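Local atomic coordinates of succinate dehydrogenase subunit A (Mycolicibacterium smegmatis, PDB entry 7D6V), a protein that probably oxidises succinate in the electron transport chain, as the flavoprotein subunit of succinate dehydrogenase with a covalently bound flavin-adenine dinucleotide. Residues V37-F42 and E171-E176; K44-M49 and S219-E224; S215-S220 and S258-L263. All blocks are in the same frame, centred on the assembly; numbering follows the deposited sequence.

Contact 1: V37-F42 and E171-E176; sequences VTKSLF and ETSITE. With FAD (flavin-adenine dinucleotide), chain D.
Thr38 and Thr172 meet through their backbones: the amide N of Thr172 gives Thr38 O a hydrogen bond of 2.7 Å. A second bond runs from Glu171 N to Ser40 O at 3.0 Å. Both bonds end in the 37-42 loop, so it supplies the acceptors and 171-176 the donors. Beyond them the polar backbone turns to the FAD adenine. Ile174 N donates to adenine N1A at 3.1 Å (172° at the hydrogen), while Ile174 O accepts from the amino group N6A at 3.2 Å, a two-point reading of the base edge. Lys39 N adds a weak bond to the ribose hydroxyl O2B at 3.3 Å. The end of the Lys39 chain lies over the adenine ring, CE 3.4 Å from C5A of FAD, and its NZ forms a salt bridge with Asp228. Ser40 OG is satisfied by Glu224. Glu171 bends at chi2 (-67°), which folds its carboxylate back against Leu41, with OE2 beside CG; the carboxylate also makes long, weak ion pairs with Arg192 and with Arg51 of the iron-sulfur subunit. On the apolar side, Val37 holds CG1 anti to the backbone N (chi1 -180°) and sets it against Ile174 CG1 at 3.7 Å, the two side chains crossing at about a right angle. The loop leaves strand 34-37, which lies between strands 11-14 and 166-169 in the parallel Rossmann-type sheet, and meets the start of strand 172-179, outermost in a mixed sheet. Ser173 and Thr175 bond to strand 184-191, and Val37 and Ile174 pack on Phe200 of strand 197-200.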
# COMPACT_ATOMS: atom_id res chain seq x y z
N VAL A 37 -3.00 20.69 -3.71
CA VAL A 37 -2.55 20.36 -5.05
C VAL A 37 -1.56 19.21 -4.95
O VAL A 37 -0.58 19.29 -4.20
CB VAL A 37 -1.92 21.58 -5.75
CG1 VAL A 37 -1.47 21.21 -7.15
CG2 VAL A 37 -2.92 22.72 -5.79
N THR A 38 -1.81 18.15 -5.71
CA THR A 38 -1.00 16.94 -5.66
C THR A 38 -0.65 16.53 -7.08
O THR A 38 -1.51 16.55 -7.97
CB THR A 38 -1.74 15.81 -4.95
OG1 THR A 38 -2.05 16.21 -3.62
CG2 THR A 38 -0.87 14.57 -4.88
N LYS A 39 0.60 16.13 -7.30
CA LYS A 39 1.02 15.70 -8.62
C LYS A 39 0.53 14.29 -8.93
O LYS A 39 0.34 13.95 -10.10
CB LYS A 39 2.54 15.77 -8.73
CG LYS A 39 3.04 16.26 -10.06
CD LYS A 39 4.48 15.84 -10.28
CE LYS A 39 5.44 16.85 -9.69
NZ LYS A 39 6.85 16.43 -9.87
N SER A 40 0.32 13.47 -7.91
CA SER A 40 -0.17 12.11 -8.03
C SER A 40 -1.63 12.04 -7.56
O SER A 40 -2.27 13.07 -7.31
CB SER A 40 0.73 11.16 -7.25
OG SER A 40 0.86 11.57 -5.90
N LEU A 41 -2.16 10.83 -7.47
CA LEU A 41 -3.49 10.64 -6.92
C LEU A 41 -3.49 10.90 -5.42
O LEU A 41 -2.45 10.87 -4.76
CB LEU A 41 -4.00 9.23 -7.22
CG LEU A 41 -4.41 8.91 -8.65
CD1 LEU A 41 -4.80 7.44 -8.79
CD2 LEU A 41 -5.55 9.79 -9.11
N PHE A 42 -4.67 11.17 -4.88
CA PHE A 42 -4.82 11.48 -3.47
C PHE A 42 -4.44 10.27 -2.61
O PHE A 42 -5.00 9.18 -2.78
CB PHE A 42 -6.25 11.91 -3.17
CG PHE A 42 -6.43 12.55 -1.83
CD1 PHE A 42 -5.40 13.24 -1.23
CD2 PHE A 42 -7.65 12.47 -1.17
CE1 PHE A 42 -5.57 13.83 0.01
CE2 PHE A 42 -7.83 13.06 0.06
CZ PHE A 42 -6.79 13.74 0.65
N GLU A 171 -3.57 14.96 -9.26
CA GLU A 171 -3.11 14.89 -10.65
C GLU A 171 -2.91 16.29 -11.23
O GLU A 171 -3.21 16.55 -12.39
CB GLU A 171 -4.06 14.07 -11.52
CG GLU A 171 -4.16 12.59 -11.19
CD GLU A 171 -2.88 11.84 -11.48
OE1 GLU A 171 -2.16 12.22 -12.42
OE2 GLU A 171 -2.60 10.84 -10.78
N THR A 172 -2.42 17.21 -10.40
CA THR A 172 -2.17 18.59 -10.80
C THR A 172 -0.74 18.95 -10.46
O THR A 172 -0.27 18.66 -9.35
CB THR A 172 -3.14 19.55 -10.10
OG1 THR A 172 -4.49 19.10 -10.30
CG2 THR A 172 -3.00 20.95 -10.67
N SER A 173 -0.04 19.58 -11.40
CA SER A 173 1.37 19.90 -11.26
C SER A 173 1.56 21.41 -11.33
O SER A 173 1.08 22.05 -12.27
CB SER A 173 2.19 19.21 -12.35
OG SER A 173 3.56 19.54 -12.24
N ILE A 174 2.25 21.96 -10.34
CA ILE A 174 2.50 23.39 -10.25
C ILE A 174 3.87 23.67 -10.87
O ILE A 174 4.86 23.03 -10.52
CB ILE A 174 2.45 23.89 -8.80
CG1 ILE A 174 1.04 23.72 -8.23
CG2 ILE A 174 2.88 25.34 -8.71
CD1 ILE A 174 -0.02 24.54 -8.95
N THR A 175 3.91 24.63 -11.80
CA THR A 175 5.13 24.94 -12.52
C THR A 175 5.72 26.31 -12.19
O THR A 175 6.89 26.55 -12.51
CB THR A 175 4.90 24.87 -14.03
OG1 THR A 175 4.09 25.97 -14.45
CG2 THR A 175 4.20 23.57 -14.40
N GLU A 176 4.95 27.20 -11.58
CA GLU A 176 5.45 28.54 -11.27
C GLU A 176 4.71 29.08 -10.05
O GLU A 176 3.57 28.70 -9.77
CB GLU A 176 5.27 29.49 -12.46
CG GLU A 176 6.15 30.72 -12.41
CD GLU A 176 7.60 30.42 -12.72
OE1 GLU A 176 8.34 29.99 -11.81
OE2 GLU A 176 8.01 30.61 -13.89
PA FAD D . 5.92 13.32 0.13
O1A FAD D . 4.71 12.87 0.87
O2A FAD D . 6.95 12.33 -0.24
O5B FAD D . 5.41 13.98 -1.23
C5B FAD D . 5.30 15.38 -1.43
C4B FAD D . 4.02 15.68 -2.19
O4B FAD D . 4.19 16.84 -3.00
C3B FAD D . 3.58 14.59 -3.13
O3B FAD D . 2.17 14.44 -2.97
C2B FAD D . 3.84 15.14 -4.51
O2B FAD D . 2.94 14.64 -5.48
C1B FAD D . 3.63 16.61 -4.29
N9A FAD D . 4.33 17.41 -5.31
C8A FAD D . 5.63 17.38 -5.58
N7A FAD D . 5.93 18.24 -6.57
C5A FAD D . 4.79 18.83 -6.95
C6A FAD D . 4.38 19.84 -7.94
N6A FAD D . 5.27 20.41 -8.76
N1A FAD D . 3.08 20.17 -8.00
C2A FAD D . 2.17 19.62 -7.20
N3A FAD D . 2.47 18.70 -6.28
C4A FAD D . 3.74 18.28 -6.11
N1 FAD D . 11.65 8.13 6.80
C2 FAD D . 11.55 7.59 8.03
O2 FAD D . 11.55 8.35 9.01
N3 FAD D . 11.45 6.28 8.25
C4 FAD D . 11.44 5.40 7.26
O4 FAD D . 11.35 4.19 7.49
C4X FAD D . 11.55 5.90 5.88
N5 FAD D . 11.55 5.06 4.83
C5X FAD D . 11.64 5.54 3.58
C6 FAD D . 11.64 4.67 2.51
C7 FAD D . 11.74 5.15 1.22
C7M FAD D . 11.74 4.22 0.05
C8 FAD D . 11.85 6.61 0.99
C8M FAD D . 11.96 7.14 -0.41
C9 FAD D . 11.85 7.49 2.05
C9A FAD D . 11.76 7.00 3.34
N10 FAD D . 11.76 7.89 4.42
C10 FAD D . 11.66 7.35 5.71
C1' FAD D . 11.86 9.33 4.21
C2' FAD D . 10.48 9.96 4.40
O2' FAD D . 9.47 9.09 3.91
C3' FAD D . 10.33 11.27 3.66
O3' FAD D . 11.23 12.22 4.22
C4' FAD D . 8.92 11.81 3.79
O4' FAD D . 8.00 10.89 3.22
C5' FAD D . 8.73 13.14 3.09
O5' FAD D . 7.35 13.44 3.10
P FAD D . 6.74 14.78 2.48
O1P FAD D . 5.36 14.92 3.02
O2P FAD D . 7.70 15.90 2.69
O3P FAD D . 6.67 14.51 0.90

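Contact 2: K44-M49 and S219-E224; sequences KAHTVM and SSNSWE. With FAD (flavin-adenine dinucleotide), chain D.
His46 meets Ser222 at its ring edge and is joined through the other ring nitrogen to the flavin: NE2 is covalently bonded to the C8M methyl carbon of FAD at 1.7 Å. On the Ser222 side, ND1 donates a hydrogen bond to Ser222 OG, modelled so short that its length is doubtful. Along the ring edge, in its plane, Ser220 O lies 3.5 Å from CE1. The covalent bond fixes the imidazole at NE2, and its CG, anti to the backbone N (chi1 -174°), carries it from the backbone to the dimethylbenzene end of the flavin. Asn221 ND2 approaches C8M at 3.3 Å, and Met49 SD sits 3.6 Å from Ser222 OG. Further along the cofactor, Glu224 stretches out beyond CG and shares its carboxylate: OE2 accepts from the ribose hydroxyl O2B at 2.8 Å, and OE1 takes a weak bond from His46 N at 3.0 Å. Thr47 OG1 receives a hydrogen bond from O4' of the ribityl chain and donates one to phosphate oxygen O1A at 2.7 Å, linking two parts of the dinucleotide. A second shell positions these groups. His388 hydrogen-bonds Ser220 OG through ND1 and accepts from Asn221 ND2 through its carbonyl. The 3-10 turn 46-49, with Met49 N bonded to His46 O, presents His46 and Met49 on the side of 219-224, and Lys44 bonds to backbone carbonyls of Glu147 and Cys59 in the iron-sulfur subunit. A histidine joined through NE2 to the 8-methyl carbon is the 8alpha-N3-histidyl linkage characteristic of succinate dehydrogenase and fumarate reductase flavoproteins, and this contact frames that covalent FAD site.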
# COMPACT_ATOMS: atom_id res chain seq x y z
N LYS A 44 -1.30 8.91 -2.44
CA LYS A 44 -0.30 8.07 -3.10
C LYS A 44 1.06 8.76 -3.15
O LYS A 44 1.85 8.51 -4.06
CB LYS A 44 -0.76 7.69 -4.51
CG LYS A 44 -2.10 7.01 -4.55
CD LYS A 44 -2.24 6.16 -5.80
CE LYS A 44 -3.56 5.41 -5.80
NZ LYS A 44 -3.81 4.73 -4.51
N ALA A 45 1.35 9.61 -2.17
CA ALA A 45 2.64 10.29 -2.11
C ALA A 45 3.73 9.33 -1.63
O ALA A 45 3.46 8.21 -1.20
CB ALA A 45 2.56 11.51 -1.21
N HIS A 46 4.97 9.80 -1.70
CA HIS A 46 6.12 8.97 -1.35
C HIS A 46 6.11 8.53 0.11
O HIS A 46 6.83 7.59 0.47
CB HIS A 46 7.41 9.72 -1.67
CG HIS A 46 8.65 8.90 -1.49
ND1 HIS A 46 9.18 8.12 -2.49
CD2 HIS A 46 9.49 8.77 -0.43
CE1 HIS A 46 10.28 7.52 -2.05
NE2 HIS A 46 10.48 7.90 -0.80
N THR A 47 5.30 9.18 0.95
CA THR A 47 5.21 8.80 2.36
C THR A 47 4.75 7.35 2.53
O THR A 47 5.11 6.70 3.51
CB THR A 47 4.27 9.76 3.09
OG1 THR A 47 4.75 11.10 2.93
CG2 THR A 47 4.20 9.44 4.57
N VAL A 48 3.98 6.82 1.57
CA VAL A 48 3.47 5.46 1.67
C VAL A 48 4.59 4.43 1.72
O VAL A 48 4.39 3.31 2.20
CB VAL A 48 2.51 5.13 0.50
CG1 VAL A 48 1.35 6.09 0.47
CG2 VAL A 48 3.25 5.12 -0.82
N MET A 49 5.78 4.78 1.21
CA MET A 49 6.86 3.81 1.08
C MET A 49 7.63 3.59 2.37
O MET A 49 8.38 2.61 2.47
CB MET A 49 7.82 4.24 -0.03
CG MET A 49 7.15 4.41 -1.38
SD MET A 49 8.31 4.83 -2.69
CE MET A 49 9.10 3.25 -2.94
N SER A 219 18.35 5.29 -7.16
CA SER A 219 17.64 5.99 -6.10
C SER A 219 16.43 5.18 -5.69
O SER A 219 15.89 4.40 -6.48
CB SER A 219 17.23 7.39 -6.55
OG SER A 219 16.69 8.14 -5.47
N SER A 220 16.00 5.38 -4.45
CA SER A 220 14.81 4.74 -3.91
C SER A 220 13.57 5.61 -4.01
O SER A 220 12.52 5.25 -3.47
CB SER A 220 15.04 4.33 -2.46
OG SER A 220 15.31 5.47 -1.66
N ASN A 221 13.66 6.74 -4.70
CA ASN A 221 12.62 7.76 -4.65
C ASN A 221 11.61 7.58 -5.77
O ASN A 221 11.85 6.91 -6.77
CB ASN A 221 13.25 9.15 -4.71
CG ASN A 221 14.09 9.46 -3.48
OD1 ASN A 221 14.75 10.50 -3.41
ND2 ASN A 221 14.07 8.57 -2.51
N SER A 222 10.45 8.21 -5.59
CA SER A 222 9.29 8.03 -6.45
C SER A 222 9.45 8.80 -7.76
O SER A 222 10.41 9.55 -7.97
CB SER A 222 8.02 8.50 -5.74
OG SER A 222 7.93 7.96 -4.44
N TRP A 223 8.48 8.59 -8.66
CA TRP A 223 8.43 9.33 -9.91
C TRP A 223 8.34 10.84 -9.68
O TRP A 223 8.81 11.62 -10.51
CB TRP A 223 7.24 8.85 -10.75
CG TRP A 223 6.76 9.83 -11.76
CD1 TRP A 223 7.27 10.04 -13.01
CD2 TRP A 223 5.67 10.75 -11.62
NE1 TRP A 223 6.57 11.02 -13.65
CE2 TRP A 223 5.58 11.48 -12.82
CE3 TRP A 223 4.76 11.02 -10.59
CZ2 TRP A 223 4.62 12.46 -13.02
CZ3 TRP A 223 3.81 12.00 -10.79
CH2 TRP A 223 3.75 12.71 -11.99
N GLU A 224 7.75 11.26 -8.57
CA GLU A 224 7.44 12.66 -8.32
C GLU A 224 8.59 13.43 -7.67
O GLU A 224 8.46 14.64 -7.49
CB GLU A 224 6.19 12.76 -7.45
CG GLU A 224 6.39 12.24 -6.03
CD GLU A 224 5.08 11.93 -5.34
OE1 GLU A 224 5.10 11.54 -4.16
OE2 GLU A 224 4.02 12.06 -5.99
PA FAD D . 5.92 13.32 0.13
O1A FAD D . 4.71 12.87 0.87
O2A FAD D . 6.95 12.33 -0.24
O5B FAD D . 5.41 13.98 -1.23
C5B FAD D . 5.30 15.38 -1.43
C4B FAD D . 4.02 15.68 -2.19
O4B FAD D . 4.19 16.84 -3.00
C3B FAD D . 3.58 14.59 -3.13
O3B FAD D . 2.17 14.44 -2.97
C2B FAD D . 3.84 15.14 -4.51
O2B FAD D . 2.94 14.64 -5.48
C1B FAD D . 3.63 16.61 -4.29
N9A FAD D . 4.33 17.41 -5.31
C8A FAD D . 5.63 17.38 -5.58
N7A FAD D . 5.93 18.24 -6.57
C5A FAD D . 4.79 18.83 -6.95
C6A FAD D . 4.38 19.84 -7.94
N6A FAD D . 5.27 20.41 -8.76
N1A FAD D . 3.08 20.17 -8.00
C2A FAD D . 2.17 19.62 -7.20
N3A FAD D . 2.47 18.70 -6.28
C4A FAD D . 3.74 18.28 -6.11
N1 FAD D . 11.65 8.13 6.80
C2 FAD D . 11.55 7.59 8.03
O2 FAD D . 11.55 8.35 9.01
N3 FAD D . 11.45 6.28 8.25
C4 FAD D . 11.44 5.40 7.26
O4 FAD D . 11.35 4.19 7.49
C4X FAD D . 11.55 5.90 5.88
N5 FAD D . 11.55 5.06 4.83
C5X FAD D . 11.64 5.54 3.58
C6 FAD D . 11.64 4.67 2.51
C7 FAD D . 11.74 5.15 1.22
C7M FAD D . 11.74 4.22 0.05
C8 FAD D . 11.85 6.61 0.99
C8M FAD D . 11.96 7.14 -0.41
C9 FAD D . 11.85 7.49 2.05
C9A FAD D . 11.76 7.00 3.34
N10 FAD D . 11.76 7.89 4.42
C10 FAD D . 11.66 7.35 5.71
C1' FAD D . 11.86 9.33 4.21
C2' FAD D . 10.48 9.96 4.40
O2' FAD D . 9.47 9.09 3.91
C3' FAD D . 10.33 11.27 3.66
O3' FAD D . 11.23 12.22 4.22
C4' FAD D . 8.92 11.81 3.79
O4' FAD D . 8.00 10.89 3.22
C5' FAD D . 8.73 13.14 3.09
O5' FAD D . 7.35 13.44 3.10
P FAD D . 6.74 14.78 2.48
O1P FAD D . 5.36 14.92 3.02
O2P FAD D . 7.70 15.90 2.69
O3P FAD D . 6.67 14.51 0.90

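Contact 3: S215-S220 and S258-L263; sequences SFKVSS and SVKGIL. With FAD (flavin-adenine dinucleotide), chain D.
Ser220 and Gly261 bring the two irregular segments closest, their CA atoms 4.2 Å apart, and the touching parts run at 47° to each other. No backbone N-H...O bond spans them. Instead the CA-H of Gly261 points at Ser219 O, a CA-H...O contact of 3.4 Å with 154° at the hydrogen, and the bare glycine backbone lies directly against the chain at 219-220. The glycine's own carbonyl O rests 3.2 Å from Ser220 CB. The one conventional hydrogen bond is made by a side chain: Lys260 NZ reaches Lys217 O at 2.7 Å, standing above the carbonyl plane. Lys260 gets there with CG anti to the backbone N (chi1 -156°), and a bend at chi2 turns the chain across to the 215-220 segment. The two lysine side chains cross at about a right angle, NZ to NZ 6.1 Å; any repulsion is probably eased because Lys217 NZ bonds to Gln490 while that of Lys260 faces a carbonyl. Between these points Val218 puts CG1 3.4 Å from Lys260 O, and at the inner end Leu263 CD1 packs on Ser220 CB at 3.9 Å. Polarity on the serine side is settled elsewhere: Ser219 OG bonds to the carbonyl of Cys387. The contact joins the loop after strand 204-206 to the loop after strand 246-253. Strand 383-395 runs against both: Cys387 pairs through its backbone with Val218 and Ser220, and Leu263 packs on Thr386 and His388. Helix 481-495 flanks Lys217 and Val218 through Asn493, and helix 362-372 packs on Val259 at the other end, where Ser258 also meets Gly30 of the iron-sulfur subunit.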
# COMPACT_ATOMS: atom_id res chain seq x y z
N SER A 215 17.11 12.91 -9.86
CA SER A 215 18.29 13.40 -10.54
C SER A 215 19.43 12.39 -10.56
O SER A 215 20.45 12.64 -11.21
CB SER A 215 18.77 14.70 -9.88
OG SER A 215 17.73 15.65 -9.81
N PHE A 216 19.28 11.27 -9.87
CA PHE A 216 20.33 10.28 -9.72
C PHE A 216 19.91 8.97 -10.38
O PHE A 216 18.73 8.61 -10.37
CB PHE A 216 20.66 10.04 -8.24
CG PHE A 216 21.40 11.17 -7.60
CD1 PHE A 216 20.73 12.29 -7.17
CD2 PHE A 216 22.77 11.11 -7.45
CE1 PHE A 216 21.41 13.34 -6.59
CE2 PHE A 216 23.46 12.15 -6.87
CZ PHE A 216 22.78 13.27 -6.44
N LYS A 217 20.89 8.27 -10.95
CA LYS A 217 20.60 7.05 -11.69
C LYS A 217 20.05 5.96 -10.77
O LYS A 217 19.08 5.28 -11.11
CB LYS A 217 21.85 6.56 -12.41
CG LYS A 217 21.61 5.39 -13.33
CD LYS A 217 22.88 5.00 -14.06
CE LYS A 217 22.65 3.81 -14.96
NZ LYS A 217 23.84 3.52 -15.79
N VAL A 218 20.65 5.80 -9.59
CA VAL A 218 20.22 4.80 -8.62
C VAL A 218 19.62 5.55 -7.43
O VAL A 218 20.31 6.34 -6.78
CB VAL A 218 21.37 3.89 -8.18
CG1 VAL A 218 20.84 2.69 -7.42
CG2 VAL A 218 22.18 3.45 -9.38
N SER A 219 18.35 5.29 -7.16
CA SER A 219 17.64 5.99 -6.10
C SER A 219 16.43 5.18 -5.69
O SER A 219 15.89 4.40 -6.48
CB SER A 219 17.23 7.39 -6.55
OG SER A 219 16.69 8.14 -5.47
N SER A 220 16.00 5.38 -4.45
CA SER A 220 14.81 4.74 -3.91
C SER A 220 13.57 5.61 -4.01
O SER A 220 12.52 5.25 -3.47
CB SER A 220 15.04 4.33 -2.46
OG SER A 220 15.31 5.47 -1.66
N SER A 258 13.39 -4.40 -11.75
CA SER A 258 12.28 -4.57 -10.82
C SER A 258 12.66 -4.17 -9.40
O SER A 258 11.80 -3.74 -8.63
CB SER A 258 11.79 -6.01 -10.86
OG SER A 258 12.87 -6.92 -10.79
N VAL A 259 13.93 -4.32 -9.04
CA VAL A 259 14.44 -3.88 -7.74
C VAL A 259 15.72 -3.09 -8.01
O VAL A 259 16.82 -3.65 -8.09
CB VAL A 259 14.69 -5.06 -6.78
CG1 VAL A 259 13.37 -5.66 -6.35
CG2 VAL A 259 15.50 -6.16 -7.46
N LYS A 260 15.59 -1.77 -8.13
CA LYS A 260 16.71 -0.94 -8.54
C LYS A 260 17.05 0.16 -7.53
O LYS A 260 18.03 0.88 -7.74
CB LYS A 260 16.44 -0.30 -9.91
CG LYS A 260 17.68 0.08 -10.68
CD LYS A 260 17.47 1.33 -11.50
CE LYS A 260 18.79 1.93 -11.94
NZ LYS A 260 18.60 3.18 -12.72
N GLY A 261 16.29 0.30 -6.46
CA GLY A 261 16.63 1.26 -5.44
C GLY A 261 16.32 0.73 -4.06
O GLY A 261 16.37 1.47 -3.08
N ILE A 262 16.00 -0.56 -3.98
CA ILE A 262 15.71 -1.18 -2.69
C ILE A 262 16.98 -1.23 -1.87
O ILE A 262 18.03 -1.70 -2.34
CB ILE A 262 15.09 -2.57 -2.89
CG1 ILE A 262 13.98 -2.51 -3.94
CG2 ILE A 262 14.58 -3.12 -1.58
CD1 ILE A 262 12.71 -1.86 -3.44
N LEU A 263 16.90 -0.74 -0.63
CA LEU A 263 18.07 -0.70 0.24
C LEU A 263 18.29 -2.05 0.89
O LEU A 263 17.34 -2.72 1.31
CB LEU A 263 17.89 0.38 1.31
CG LEU A 263 18.31 1.82 1.01
CD1 LEU A 263 17.58 2.38 -0.20
CD2 LEU A 263 18.09 2.71 2.22
PA FAD D . 5.92 13.32 0.13
O1A FAD D . 4.71 12.87 0.87
O2A FAD D . 6.95 12.33 -0.24
O5B FAD D . 5.41 13.98 -1.23
C5B FAD D . 5.30 15.38 -1.43
C4B FAD D . 4.02 15.68 -2.19
O4B FAD D . 4.19 16.84 -3.00
C3B FAD D . 3.58 14.59 -3.13
O3B FAD D . 2.17 14.44 -2.97
C2B FAD D . 3.84 15.14 -4.51
O2B FAD D . 2.94 14.64 -5.48
C1B FAD D . 3.63 16.61 -4.29
N9A FAD D . 4.33 17.41 -5.31
C8A FAD D . 5.63 17.38 -5.58
N7A FAD D . 5.93 18.24 -6.57
C5A FAD D . 4.79 18.83 -6.95
C6A FAD D . 4.38 19.84 -7.94
N6A FAD D . 5.27 20.41 -8.76
N1A FAD D . 3.08 20.17 -8.00
C2A FAD D . 2.17 19.62 -7.20
N3A FAD D . 2.47 18.70 -6.28
C4A FAD D . 3.74 18.28 -6.11
N1 FAD D . 11.65 8.13 6.80
C2 FAD D . 11.55 7.59 8.03
O2 FAD D . 11.55 8.35 9.01
N3 FAD D . 11.45 6.28 8.25
C4 FAD D . 11.44 5.40 7.26
O4 FAD D . 11.35 4.19 7.49
C4X FAD D . 11.55 5.90 5.88
N5 FAD D . 11.55 5.06 4.83
C5X FAD D . 11.64 5.54 3.58
C6 FAD D . 11.64 4.67 2.51
C7 FAD D . 11.74 5.15 1.22
C7M FAD D . 11.74 4.22 0.05
C8 FAD D . 11.85 6.61 0.99
C8M FAD D . 11.96 7.14 -0.41
C9 FAD D . 11.85 7.49 2.05
C9A FAD D . 11.76 7.00 3.34
N10 FAD D . 11.76 7.89 4.42
C10 FAD D . 11.66 7.35 5.71
C1' FAD D . 11.86 9.33 4.21
C2' FAD D . 10.48 9.96 4.40
O2' FAD D . 9.47 9.09 3.91
C3' FAD D . 10.33 11.27 3.66
O3' FAD D . 11.23 12.22 4.22
C4' FAD D . 8.92 11.81 3.79
O4' FAD D . 8.00 10.89 3.22
C5' FAD D . 8.73 13.14 3.09
O5' FAD D . 7.35 13.44 3.10
P FAD D . 6.74 14.78 2.48
O1P FAD D . 5.36 14.92 3.02
O2P FAD D . 7.70 15.90 2.69
O3P FAD D . 6.67 14.51 0.90

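Overall arrangement
Contacts 1 and 2 are buried and follow FAD from adenine to isoalloxazine; contact 3, partly buried, lies just beyond the flavin methyl groups. The first two draw on successive parts of the loop that follows strand 34-37, and they touch where Ser40 and Glu224 hydrogen-bond; the centres of contacts 1 and 2 lie about 14 Å apart. Contacts 2 and 3 share Ser219 and Ser220, and Ser220 meets both the flavin and the 258-263 loop. Contacts 1 and 3 do not touch, their nearest atoms about 11 Å apart. Backbone bonds dominate contact 1, a covalent histidine and polar side chains contact 2, and a lysine-to-carbonyl bond contact 3.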